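Local coordinates for protein probable 2-dehydropantoate 2-reductase (Bacillus subtilis, PDB 3EGO) that probably catalyses the NADPH-dependent reduction of ketopantoate to pantoic acid, a step in the biosynthesis of pantothenate, at residues N100-K109 with W174-L182. Numbering follows the deposited sequence.
Sequences NGMGHIHDLK and WYRLLTGKL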
# COMPACT_ATOMS: atom_id res chain seq x y z
N ASN A 100 11.07 -15.98 -12.89
CA ASN A 100 9.85 -15.91 -12.09
C ASN A 100 8.85 -15.04 -12.83
O ASN A 100 9.24 -14.11 -13.54
CB ASN A 100 10.11 -15.29 -10.71
CG ASN A 100 10.96 -16.18 -9.83
OD1 ASN A 100 10.83 -17.41 -9.85
ND2 ASN A 100 11.84 -15.56 -9.03
N GLY A 101 7.56 -15.34 -12.68
CA GLY A 101 6.55 -14.60 -13.40
C GLY A 101 6.40 -15.11 -14.83
O GLY A 101 6.99 -16.13 -15.18
N MET A 102 5.61 -14.40 -15.62
CA MET A 102 5.32 -14.80 -17.00
C MET A 102 5.48 -13.65 -17.99
O MET A 102 5.14 -13.81 -19.15
CB MET A 102 3.91 -15.43 -17.12
CG MET A 102 3.80 -16.90 -16.57
SD MET A 102 2.16 -17.71 -16.61
CE MET A 102 2.18 -18.13 -18.36
N GLY A 103 6.02 -12.50 -17.55
CA GLY A 103 6.27 -11.36 -18.44
C GLY A 103 7.18 -11.72 -19.61
O GLY A 103 7.09 -11.12 -20.69
N HIS A 104 8.06 -12.70 -19.41
CA HIS A 104 8.98 -13.11 -20.48
C HIS A 104 8.24 -13.86 -21.58
O HIS A 104 8.70 -13.93 -22.72
CB HIS A 104 10.16 -13.95 -19.97
CG HIS A 104 9.77 -15.23 -19.30
ND1 HIS A 104 8.94 -15.27 -18.19
CD2 HIS A 104 10.14 -16.51 -19.53
CE1 HIS A 104 8.80 -16.52 -17.79
NE2 HIS A 104 9.52 -17.29 -18.58
N ILE A 105 7.10 -14.42 -21.21
CA ILE A 105 6.29 -15.21 -22.13
C ILE A 105 5.79 -14.33 -23.27
O ILE A 105 5.76 -14.76 -24.41
CB ILE A 105 5.12 -15.88 -21.40
CG1 ILE A 105 5.64 -16.90 -20.38
CG2 ILE A 105 4.17 -16.52 -22.38
CD1 ILE A 105 6.58 -17.97 -21.00
N HIS A 106 5.45 -13.07 -22.98
CA HIS A 106 5.11 -12.12 -24.04
C HIS A 106 6.32 -11.81 -24.96
O HIS A 106 6.17 -11.70 -26.18
CB HIS A 106 4.45 -10.85 -23.47
CG HIS A 106 3.08 -11.08 -22.89
ND1 HIS A 106 2.65 -10.46 -21.74
CD2 HIS A 106 2.06 -11.88 -23.29
CE1 HIS A 106 1.42 -10.86 -21.46
NE2 HIS A 106 1.04 -11.72 -22.38
N ASP A 107 7.51 -11.70 -24.38
CA ASP A 107 8.72 -11.49 -25.16
C ASP A 107 9.05 -12.68 -26.06
O ASP A 107 9.46 -12.52 -27.21
CB ASP A 107 9.92 -11.19 -24.25
CG ASP A 107 9.55 -10.30 -23.05
OD1 ASP A 107 8.38 -9.83 -22.98
OD2 ASP A 107 10.42 -10.09 -22.18
N LEU A 108 8.89 -13.89 -25.52
CA LEU A 108 9.16 -15.12 -26.26
C LEU A 108 8.17 -15.42 -27.38
O LEU A 108 8.55 -15.99 -28.40
CB LEU A 108 9.15 -16.33 -25.32
CG LEU A 108 10.15 -16.37 -24.18
CD1 LEU A 108 9.99 -17.67 -23.44
CD2 LEU A 108 11.52 -16.21 -24.72
N LYS A 109 6.91 -15.08 -27.15
CA LYS A 109 5.83 -15.32 -28.09
C LYS A 109 6.21 -14.86 -29.50
O LYS A 109 6.05 -15.59 -30.47
CB LYS A 109 4.59 -14.55 -27.66
CG LYS A 109 3.30 -15.34 -27.73
CD LYS A 109 3.04 -16.04 -26.41
CE LYS A 109 1.78 -16.87 -26.48
NZ LYS A 109 1.10 -16.98 -25.15
N TRP A 174 3.62 -26.52 -21.05
CA TRP A 174 4.36 -25.37 -20.54
C TRP A 174 3.37 -24.39 -19.90
O TRP A 174 3.64 -23.79 -18.84
CB TRP A 174 5.20 -24.70 -21.66
CG TRP A 174 4.44 -23.83 -22.63
CD1 TRP A 174 4.07 -24.15 -23.90
CD2 TRP A 174 3.99 -22.48 -22.41
NE1 TRP A 174 3.39 -23.10 -24.48
CE2 TRP A 174 3.32 -22.06 -23.59
CE3 TRP A 174 4.07 -21.59 -21.33
CZ2 TRP A 174 2.75 -20.78 -23.72
CZ3 TRP A 174 3.49 -20.34 -21.45
CH2 TRP A 174 2.85 -19.94 -22.65
N TYR A 175 2.18 -24.27 -20.49
CA TYR A 175 1.27 -23.22 -20.02
C TYR A 175 0.67 -23.58 -18.68
O TYR A 175 0.60 -22.75 -17.77
CB TYR A 175 0.20 -22.91 -21.07
CG TYR A 175 -0.73 -21.79 -20.63
CD1 TYR A 175 -0.40 -20.46 -20.86
CD2 TYR A 175 -1.91 -22.08 -19.97
CE1 TYR A 175 -1.26 -19.43 -20.44
CE2 TYR A 175 -2.77 -21.06 -19.56
CZ TYR A 175 -2.44 -19.75 -19.80
OH TYR A 175 -3.30 -18.76 -19.39
N ARG A 176 0.29 -24.84 -18.53
CA ARG A 176 -0.18 -25.30 -17.24
C ARG A 176 0.90 -25.22 -16.16
O ARG A 176 0.64 -24.86 -14.98
CB ARG A 176 -0.64 -26.76 -17.37
CG ARG A 176 -1.19 -27.30 -16.07
CD ARG A 176 -1.76 -28.71 -16.25
NE ARG A 176 -2.79 -28.74 -17.29
CZ ARG A 176 -3.34 -29.85 -17.78
NH1 ARG A 176 -2.95 -31.04 -17.32
NH2 ARG A 176 -4.26 -29.77 -18.73
N LEU A 177 2.12 -25.59 -16.54
CA LEU A 177 3.25 -25.56 -15.59
C LEU A 177 3.42 -24.15 -14.97
O LEU A 177 3.41 -23.97 -13.73
CB LEU A 177 4.53 -26.01 -16.32
CG LEU A 177 5.75 -26.09 -15.37
CD1 LEU A 177 5.46 -26.91 -14.11
CD2 LEU A 177 6.93 -26.63 -16.13
N LEU A 178 3.59 -23.18 -15.83
CA LEU A 178 3.88 -21.78 -15.44
C LEU A 178 2.73 -21.07 -14.75
O LEU A 178 2.91 -20.35 -13.75
CB LEU A 178 4.35 -20.95 -16.65
CG LEU A 178 5.60 -21.36 -17.45
CD1 LEU A 178 6.35 -20.19 -18.05
CD2 LEU A 178 6.54 -22.20 -16.68
N THR A 179 1.52 -21.26 -15.27
CA THR A 179 0.37 -20.57 -14.71
C THR A 179 0.11 -21.16 -13.37
O THR A 179 -0.38 -20.50 -12.50
CB THR A 179 -0.94 -20.74 -15.56
OG1 THR A 179 -1.25 -22.14 -15.69
CG2 THR A 179 -0.78 -20.09 -16.89
N GLY A 180 0.45 -22.43 -13.20
CA GLY A 180 0.15 -23.08 -11.94
C GLY A 180 0.96 -22.49 -10.80
O GLY A 180 0.55 -22.52 -9.64
N LYS A 181 2.13 -21.97 -11.13
CA LYS A 181 2.95 -21.29 -10.12
C LYS A 181 2.54 -19.81 -10.05
O LYS A 181 2.52 -19.21 -8.98
CB LYS A 181 4.43 -21.45 -10.48
CG LYS A 181 5.42 -20.70 -9.55
CD LYS A 181 6.89 -21.09 -9.85
CE LYS A 181 7.84 -19.95 -9.46
NZ LYS A 181 7.53 -19.44 -8.09
N LEU A 182 2.22 -19.22 -11.20
CA LEU A 182 1.84 -17.80 -11.23
C LEU A 182 0.59 -17.51 -10.39
O LEU A 182 0.58 -16.53 -9.63
CB LEU A 182 1.67 -17.29 -12.68
CG LEU A 182 1.54 -15.76 -12.73
CD1 LEU A 182 2.63 -15.12 -13.56
CD2 LEU A 182 0.19 -15.38 -13.25
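Met102 pushes its side chain into the flank of helix 174-182, running out straight through CG and SD (chi2 178°) before turning at chi3, 78°, to bring CE down among Trp174, Tyr175, Leu178 and Thr179. Its SD sits 3.8 Å from Thr179 CG2, and its CG lies 3.7 Å from Leu182 CD1. The same Thr179 methyl lies above one face of the Tyr175 ring, toward its rim, while Thr179 OG1 turns back to donate to Tyr175 O at 2.8 Å, from the opposite side of the carbonyl plane to Thr179 N. An alanine here would lack SD and CE and would probably open a gap between Leu182 and the rings of Trp174 and Tyr175. Three residues on, in helix 103-109, Ile105 and Trp174 run past each other in opposite directions: CG2 of Ile105 meets Trp174 CH2 at 3.7 Å and its CD1 meets Trp174 CZ3 at 3.9 Å. That CD1 also touches Leu178 CD1, at 3.7 Å, and lies above a face of the His104 ring, toward the rim. This is the seam between the Rossmann-type NADP-binding domain and the first helix of the C-terminal domain, whose helix 261-274 adds Tyr267 against Met102 and Tyr175. Toward the probable active site the packing turns polar. Lys181, the likely proton donor, extends until its CE stands 3.9 Å from Asn100 OD1; its NZ is hydrogen-bonded to Asn185 OD1, and Asn100 ND2 hydrogen-bonds to Glu260 OE2.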